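Side-chain contacts in cytosine deaminase (Klebsiella pneumoniae, PDB 4R85), which catalyses the hydrolytic deamination of cytosine and, probably, 5-methylcytosine at an iron(II) site in an amidohydrolase fold: residues G264-S269 and S352-C357; G110-R115 and L391-H396. All coordinates share one frame; numbering follows the deposited sequence.

Contact 1: residues G264-S269 and S352-C357; sequences GINFIS and SARALC
The amide of N266 lies flat against the last helical turn of 352-357, over the backbone of A355. Van der Waals packing carries most of the meeting. CG of N266 is 3.8 Å from CA of A355, and the two CB atoms, N266 CB and A355 CB, stand 4.1 Å apart, so the methyl sits beside the root of the asparagine. With CG anti to its own carbonyl carbon (chi1 -56°), the asparagine turns one face of its amide onto CA of A355. Further along the strand, CD1 of I268 comes within 4.7 Å of A355 CB. R354 adds its aliphatic part: the extended chain passes the amide obliquely, with CG 3.9 Å from N266 OD1, and the amide and guanidinium planes stand at 90° to each other.

The polar links are indirect. A water accepts from N266 ND2 at 3.3 Å and donates to R354 O at 2.8 Å, bridging the strand to the C-terminal end of the helix. That carbonyl also receives the backbone N of C357, at 3.0 Å from R354 O, within the Schellman motif that ends the helix at C357. The amide is fixed from its other neighbours as well: N302 ND2 donates to N266 OD1, and ND2 has a weak bond to V237 O. A buried amide is thus satisfied at both ends and held in one orientation.

Strand 266-269 is the seventh of the eight parallel strands of the TIM barrel, hydrogen-bonded to strands 237-240 and 303-305. The side chain of A355 is about 13 Å from the bound iron(II) ion. Helix 350-355 packs against barrel strands 47-57 and 303-305 as well, S352 touching V53 and C304 and L356 touching P55.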
ATOM      1  N   GLY A 264       4.089 -16.291  25.737  1.00 14.34           N
ATOM      2  CA  GLY A 264       5.308 -16.096  24.976  1.00 16.27           C
ATOM      3  C   GLY A 264       5.174 -16.398  23.491  1.00 16.53           C
ATOM      4  O   GLY A 264       6.180 -16.408  22.785  1.00 15.11           O
ATOM      5  N   ILE A 265       3.950 -16.621  23.007  1.00 12.04           N
ATOM      6  CA  ILE A 265       3.762 -16.936  21.585  1.00 16.28           C
ATOM      7  C   ILE A 265       3.968 -15.732  20.665  1.00 16.15           C
ATOM      8  O   ILE A 265       3.938 -14.581  21.114  1.00 15.41           O
ATOM      9  CB  ILE A 265       2.383 -17.580  21.283  1.00 10.80           C
ATOM     10  CG1 ILE A 265       1.247 -16.554  21.378  1.00 11.07           C
ATOM     11  CG2 ILE A 265       2.144 -18.790  22.179  1.00 13.76           C
ATOM     12  CD1 ILE A 265      -0.111 -17.103  20.924  1.00 15.28           C
ATOM     13  N   ASN A 266       4.182 -16.016  19.379  1.00 11.46           N
ATOM     14  CA  ASN A 266       4.386 -14.984  18.368  1.00 13.68           C
ATOM     15  C   ASN A 266       3.110 -14.755  17.576  1.00 12.49           C
ATOM     16  O   ASN A 266       2.223 -15.603  17.571  1.00 10.53           O
ATOM     17  CB  ASN A 266       5.501 -15.391  17.390  1.00 10.26           C
ATOM     18  CG  ASN A 266       6.816 -15.693  18.087  1.00 16.88           C
ATOM     19  OD1 ASN A 266       7.580 -14.788  18.409  1.00 17.24           O
ATOM     20  ND2 ASN A 266       7.087 -16.971  18.308  1.00 17.77           N
ATOM     21  N   PHE A 267       3.034 -13.609  16.908  1.00 12.67           N
ATOM     22  CA  PHE A 267       1.888 -13.259  16.082  1.00 12.50           C
ATOM     23  C   PHE A 267       2.326 -12.853  14.684  1.00 14.23           C
ATOM     24  O   PHE A 267       3.312 -12.146  14.511  1.00 11.82           O
ATOM     25  CB  PHE A 267       1.091 -12.120  16.728  1.00 10.23           C
ATOM     26  CG  PHE A 267       0.350 -12.539  17.960  1.00 15.34           C
ATOM     27  CD1 PHE A 267      -1.014 -12.765  17.913  1.00 13.70           C
ATOM     28  CD2 PHE A 267       1.025 -12.746  19.158  1.00 11.53           C
ATOM     29  CE1 PHE A 267      -1.699 -13.161  19.045  1.00 17.71           C
ATOM     30  CE2 PHE A 267       0.351 -13.164  20.285  1.00 15.07           C
ATOM     31  CZ  PHE A 267      -1.014 -13.358  20.234  1.00 14.49           C
ATOM     32  N   ILE A 268       1.587 -13.305  13.676  1.00 10.34           N
ATOM     33  CA  ILE A 268       1.828 -12.831  12.322  1.00 10.38           C
ATOM     34  C   ILE A 268       0.562 -12.165  11.790  1.00 14.40           C
ATOM     35  O   ILE A 268      -0.537 -12.702  11.928  1.00 13.81           O
ATOM     36  CB  ILE A 268       2.283 -13.973  11.391  1.00 14.70           C
ATOM     37  CG1 ILE A 268       3.667 -14.495  11.827  1.00 13.38           C
ATOM     38  CG2 ILE A 268       2.322 -13.496   9.937  1.00 12.60           C
ATOM     39  CD1 ILE A 268       4.110 -15.736  11.062  1.00 16.50           C
ATOM     40  N   SER A 269       0.719 -10.977  11.217  1.00 10.47           N
ATOM     41  CA  SER A 269      -0.400 -10.266  10.603  1.00 10.83           C
ATOM     42  C   SER A 269      -0.140 -10.138   9.110  1.00 12.99           C
ATOM     43  O   SER A 269       0.992  -9.877   8.702  1.00 11.36           O
ATOM     44  CB  SER A 269      -0.529  -8.871  11.207  1.00 14.66           C
ATOM     45  OG  SER A 269      -1.452  -8.089  10.465  1.00 17.25           O
ATOM     46  N   SER A 352      10.188 -11.205  12.593  1.00 14.47           N
ATOM     47  CA  SER A 352       9.873 -12.358  11.758  1.00 14.38           C
ATOM     48  C   SER A 352      10.878 -13.499  11.968  1.00 14.63           C
ATOM     49  O   SER A 352      10.498 -14.675  12.023  1.00 17.49           O
ATOM     50  CB  SER A 352       9.837 -11.929  10.294  1.00 18.20           C
ATOM     51  OG  SER A 352       8.885 -10.903  10.102  1.00 23.46           O
ATOM     52  N   ALA A 353      12.157 -13.159  12.089  1.00 14.08           N
ATOM     53  CA  ALA A 353      13.170 -14.173  12.376  1.00 15.72           C
ATOM     54  C   ALA A 353      12.911 -14.852  13.723  1.00 19.03           C
ATOM     55  O   ALA A 353      13.167 -16.039  13.889  1.00 15.71           O
ATOM     56  CB  ALA A 353      14.573 -13.577  12.337  1.00 13.54           C
ATOM     57  N   ARG A 354      12.406 -14.088  14.688  1.00 16.03           N
ATOM     58  CA  ARG A 354      12.085 -14.650  15.994  1.00 20.70           C
ATOM     59  C   ARG A 354      10.912 -15.631  15.900  1.00 19.12           C
ATOM     60  O   ARG A 354      10.908 -16.672  16.559  1.00 18.03           O
ATOM     61  CB  ARG A 354      11.759 -13.533  16.980  1.00 18.88           C
ATOM     62  CG  ARG A 354      11.430 -14.014  18.378  1.00 21.92           C
ATOM     63  CD  ARG A 354      11.327 -12.825  19.338  1.00 31.13           C
ATOM     64  NE  ARG A 354      10.666 -13.192  20.588  1.00 38.95           N
ATOM     65  CZ  ARG A 354      10.263 -12.324  21.513  1.00 43.82           C
ATOM     66  NH1 ARG A 354      10.440 -11.018  21.333  1.00 38.70           N
ATOM     67  NH2 ARG A 354       9.670 -12.763  22.615  1.00 45.98           N
ATOM     68  N   ALA A 355       9.920 -15.288  15.085  1.00 15.92           N
ATOM     69  CA  ALA A 355       8.754 -16.153  14.877  1.00 16.18           C
ATOM     70  C   ALA A 355       9.193 -17.477  14.260  1.00 14.94           C
ATOM     71  O   ALA A 355       8.658 -18.537  14.578  1.00 15.11           O
ATOM     72  CB  ALA A 355       7.731 -15.458  13.997  1.00 17.58           C
ATOM     73  N   LEU A 356      10.189 -17.412  13.389  1.00 13.99           N
ATOM     74  CA  LEU A 356      10.696 -18.605  12.723  1.00 15.64           C
ATOM     75  C   LEU A 356      11.774 -19.305  13.548  1.00 16.47           C
ATOM     76  O   LEU A 356      12.334 -20.304  13.107  1.00 16.95           O
ATOM     77  CB  LEU A 356      11.216 -18.267  11.317  1.00 13.81           C
ATOM     78  CG  LEU A 356      10.181 -18.441  10.186  1.00 13.74           C
ATOM     79  CD1 LEU A 356       8.896 -17.671  10.446  1.00 17.17           C
ATOM     80  CD2 LEU A 356      10.755 -18.049   8.826  1.00 16.57           C
ATOM     81  N   CYS A 357      12.052 -18.787  14.749  1.00 14.27           N
ATOM     82  CA  CYS A 357      13.069 -19.372  15.632  1.00 15.98           C
ATOM     83  C   CYS A 357      14.417 -19.541  14.952  1.00 16.37           C
ATOM     84  O   CYS A 357      15.057 -20.584  15.096  1.00 17.69           O
ATOM     85  CB  CYS A 357      12.621 -20.739  16.162  1.00 15.68           C
ATOM     86  SG  CYS A 357      11.222 -20.669  17.279  1.00 21.85           S
TER
HETATM   87  O   HOH W   1      10.201 -17.499  19.175  1.00 19.00           O

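Contact 2: residues G110-R115 and L391-H396; sequences GVQHVR and LTSIRH
Q112 turns its CG anti to its carbonyl carbon (chi1 -68°) and then runs out extended, while R395 places CG anti to its backbone N (chi1 174°) and stretches back the other way, so the two side chains run alongside in opposite directions. The contact joins the second strand of the amidohydrolase TIM barrel, 111-119, to strand 390-395, which belongs to the antiparallel part of the sheet beyond the barrel. The axes of 111-115 and 391-395 come no closer than 9.0 Å, and side chains bridge the gap.

The Q112 amide works at both ends. NE2 of Q112 gives a short, nearly straight bond to I394 O (2.8 Å); the donor lies above that carbonyl plane, well away from its lone pairs, although the acceptor is in the plane of the amide. A second, weak bond runs from Q112 NE2 to S393 OG at 3.3 Å. On the other side, R395 NH1 donates to Q112 OE1 at 3.2 Å, the oxygen lying at the edge of the guanidinium and in its plane. The amide and guanidinium planes are 79° apart. Two good bonds and one weak one thus fix the rotation of this buried amide.

The arginine has further partners, a salt bridge from NH1 to D143 and a bond from NH2 to A139 O. One guanidinium face carries H396, whose CE1 sits 3.5 Å above the R395 plane, toward its rim.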
ATOM      1  N   GLY A 110      14.870  -9.553  -1.783  1.00 18.47           N
ATOM      2  CA  GLY A 110      15.730  -9.668  -0.613  1.00 19.76           C
ATOM      3  C   GLY A 110      15.320 -10.668   0.454  1.00 16.28           C
ATOM      4  O   GLY A 110      15.878 -10.674   1.551  1.00 18.39           O
ATOM      5  N   VAL A 111      14.351 -11.519   0.147  1.00 16.00           N
ATOM      6  CA  VAL A 111      13.890 -12.506   1.116  1.00 17.79           C
ATOM      7  C   VAL A 111      14.755 -13.757   1.075  1.00 18.93           C
ATOM      8  O   VAL A 111      14.905 -14.364   0.017  1.00 20.71           O
ATOM      9  CB  VAL A 111      12.436 -12.920   0.846  1.00 20.96           C
ATOM     10  CG1 VAL A 111      12.041 -14.037   1.792  1.00 16.41           C
ATOM     11  CG2 VAL A 111      11.513 -11.716   1.011  1.00 19.21           C
ATOM     12  N   GLN A 112      15.316 -14.149   2.221  1.00 18.02           N
ATOM     13  CA  GLN A 112      16.125 -15.367   2.284  1.00 21.26           C
ATOM     14  C   GLN A 112      15.561 -16.404   3.259  1.00 18.19           C
ATOM     15  O   GLN A 112      16.091 -17.507   3.386  1.00 19.35           O
ATOM     16  CB  GLN A 112      17.569 -15.039   2.658  1.00 15.37           C
ATOM     17  CG  GLN A 112      18.350 -14.261   1.597  1.00 20.18           C
ATOM     18  CD  GLN A 112      19.835 -14.200   1.916  1.00 24.19           C
ATOM     19  OE1 GLN A 112      20.396 -15.149   2.467  1.00 22.76           O
ATOM     20  NE2 GLN A 112      20.474 -13.073   1.594  1.00 20.33           N
ATOM     21  N   HIS A 113      14.511 -16.022   3.971  1.00 17.37           N
ATOM     22  CA  HIS A 113      13.853 -16.905   4.924  1.00 16.77           C
ATOM     23  C   HIS A 113      12.355 -16.924   4.655  1.00 12.98           C
ATOM     24  O   HIS A 113      11.709 -15.878   4.579  1.00 13.73           O
ATOM     25  CB  HIS A 113      14.153 -16.464   6.356  1.00 15.88           C
ATOM     26  CG  HIS A 113      15.604 -16.549   6.702  1.00 19.04           C
ATOM     27  ND1 HIS A 113      16.218 -17.737   7.033  1.00 21.28           N
ATOM     28  CD2 HIS A 113      16.572 -15.602   6.726  1.00 18.58           C
ATOM     29  CE1 HIS A 113      17.499 -17.517   7.269  1.00 23.01           C
ATOM     30  NE2 HIS A 113      17.742 -16.230   7.088  1.00 21.31           N
ATOM     31  N   VAL A 114      11.811 -18.124   4.485  1.00 14.74           N
ATOM     32  CA  VAL A 114      10.422 -18.274   4.092  1.00 15.40           C
ATOM     33  C   VAL A 114       9.766 -19.396   4.883  1.00 15.94           C
ATOM     34  O   VAL A 114      10.338 -20.466   5.033  1.00 16.34           O
ATOM     35  CB  VAL A 114      10.315 -18.633   2.592  1.00 16.08           C
ATOM     36  CG1 VAL A 114       8.847 -18.874   2.181  1.00 16.03           C
ATOM     37  CG2 VAL A 114      10.950 -17.556   1.726  1.00 13.94           C
ATOM     38  N   ARG A 115       8.562 -19.151   5.384  1.00 14.91           N
ATOM     39  CA  ARG A 115       7.765 -20.226   5.957  1.00 15.64           C
ATOM     40  C   ARG A 115       6.502 -20.379   5.116  1.00 14.52           C
ATOM     41  O   ARG A 115       5.701 -19.445   5.017  1.00 12.19           O
ATOM     42  CB  ARG A 115       7.420 -19.937   7.420  1.00 14.81           C
ATOM     43  CG  ARG A 115       6.458 -20.955   8.034  1.00 17.22           C
ATOM     44  CD  ARG A 115       6.143 -20.605   9.489  1.00 16.17           C
ATOM     45  NE  ARG A 115       7.234 -20.985  10.387  1.00 14.67           N
ATOM     46  CZ  ARG A 115       7.206 -20.778  11.696  1.00 15.53           C
ATOM     47  NH1 ARG A 115       6.150 -20.178  12.235  1.00 12.50           N
ATOM     48  NH2 ARG A 115       8.229 -21.156  12.459  1.00 16.17           N
ATOM     49  N   LEU A 391      19.670  -3.475  -3.421  1.00 18.00           N
ATOM     50  CA  LEU A 391      20.744  -3.298  -4.383  1.00 19.43           C
ATOM     51  C   LEU A 391      21.659  -4.518  -4.445  1.00 24.37           C
ATOM     52  O   LEU A 391      22.207  -4.838  -5.496  1.00 25.59           O
ATOM     53  CB  LEU A 391      21.565  -2.058  -4.033  1.00 24.76           C
ATOM     54  CG  LEU A 391      20.848  -0.712  -4.140  1.00 25.51           C
ATOM     55  CD1 LEU A 391      21.840   0.395  -3.887  1.00 24.88           C
ATOM     56  CD2 LEU A 391      20.184  -0.536  -5.509  1.00 21.88           C
ATOM     57  N   THR A 392      21.836  -5.180  -3.308  1.00 22.33           N
ATOM     58  CA  THR A 392      22.691  -6.355  -3.239  1.00 23.19           C
ATOM     59  C   THR A 392      22.110  -7.335  -2.239  1.00 21.65           C
ATOM     60  O   THR A 392      21.658  -6.939  -1.170  1.00 22.91           O
ATOM     61  CB  THR A 392      24.119  -5.985  -2.795  1.00 28.24           C
ATOM     62  OG1 THR A 392      24.600  -4.885  -3.579  1.00 33.83           O
ATOM     63  CG2 THR A 392      25.055  -7.172  -2.972  1.00 29.57           C
ATOM     64  N   SER A 393      22.086  -8.611  -2.605  1.00 19.90           N
ATOM     65  CA  SER A 393      21.717  -9.658  -1.667  1.00 20.64           C
ATOM     66  C   SER A 393      22.883 -10.617  -1.577  1.00 21.93           C
ATOM     67  O   SER A 393      23.350 -11.138  -2.592  1.00 20.12           O
ATOM     68  CB  SER A 393      20.460 -10.397  -2.117  1.00 20.92           C
ATOM     69  OG  SER A 393      20.056 -11.351  -1.146  1.00 20.56           O
ATOM     70  N   ILE A 394      23.357 -10.829  -0.356  1.00 20.22           N
ATOM     71  CA  ILE A 394      24.481 -11.714  -0.102  1.00 20.60           C
ATOM     72  C   ILE A 394      23.995 -12.880   0.733  1.00 21.83           C
ATOM     73  O   ILE A 394      23.277 -12.699   1.711  1.00 18.44           O
ATOM     74  CB  ILE A 394      25.624 -10.971   0.618  1.00 20.03           C
ATOM     75  CG1 ILE A 394      26.159  -9.853  -0.279  1.00 20.87           C
ATOM     76  CG2 ILE A 394      26.751 -11.931   0.995  1.00 20.72           C
ATOM     77  CD1 ILE A 394      27.194  -8.951   0.392  1.00 24.95           C
ATOM     78  N   ARG A 395      24.365 -14.086   0.330  1.00 25.81           N
ATOM     79  CA  ARG A 395      23.918 -15.277   1.030  1.00 26.18           C
ATOM     80  C   ARG A 395      25.080 -16.248   1.139  1.00 25.03           C
ATOM     81  O   ARG A 395      25.710 -16.574   0.140  1.00 23.36           O
ATOM     82  CB  ARG A 395      22.756 -15.923   0.281  1.00 26.77           C
ATOM     83  CG  ARG A 395      22.318 -17.245   0.860  1.00 19.45           C
ATOM     84  CD  ARG A 395      21.035 -17.701   0.212  1.00 24.00           C
ATOM     85  NE  ARG A 395      20.647 -19.032   0.657  1.00 22.27           N
ATOM     86  CZ  ARG A 395      19.997 -19.270   1.789  1.00 24.17           C
ATOM     87  NH1 ARG A 395      19.684 -18.266   2.598  1.00 21.97           N
ATOM     88  NH2 ARG A 395      19.666 -20.512   2.118  1.00 24.53           N
ATOM     89  N   HIS A 396      25.356 -16.695   2.357  1.00 23.16           N
ATOM     90  CA  HIS A 396      26.518 -17.542   2.632  1.00 25.02           C
ATOM     91  C   HIS A 396      27.819 -16.932   2.089  1.00 27.43           C
ATOM     92  O   HIS A 396      28.708 -17.644   1.621  1.00 27.63           O
ATOM     93  CB  HIS A 396      26.289 -18.962   2.095  1.00 28.58           C
ATOM     94  CG  HIS A 396      25.046 -19.611   2.621  1.00 33.74           C
ATOM     95  ND1 HIS A 396      24.431 -20.670   1.987  1.00 40.33           N
ATOM     96  CD2 HIS A 396      24.302 -19.352   3.723  1.00 32.27           C
ATOM     97  CE1 HIS A 396      23.362 -21.033   2.674  1.00 38.84           C
ATOM     98  NE2 HIS A 396      23.261 -20.249   3.733  1.00 34.65           N
TER

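Overall arrangement
From the N terminus the chain first lays down 110-115 at the start of barrel strand 111-119, then passes most of the way round the barrel to 264-269. Contact 1 closes a loop of 82 residues when helix 350-355 returns to that strand. The chain then leaves the barrel and reaches 391-396, where contact 2 closes a loop of 275 residues; contact 1 is nested inside it, and the two do not cross. Contact 1 ties a late barrel strand to helix 350-355, which packs against it, contact 2 an early one to the outlying antiparallel strands. They lie about 18 Å apart, centre to centre, yet meet by packing at R115, whose NH2 lies 3.4 Å from A355 O.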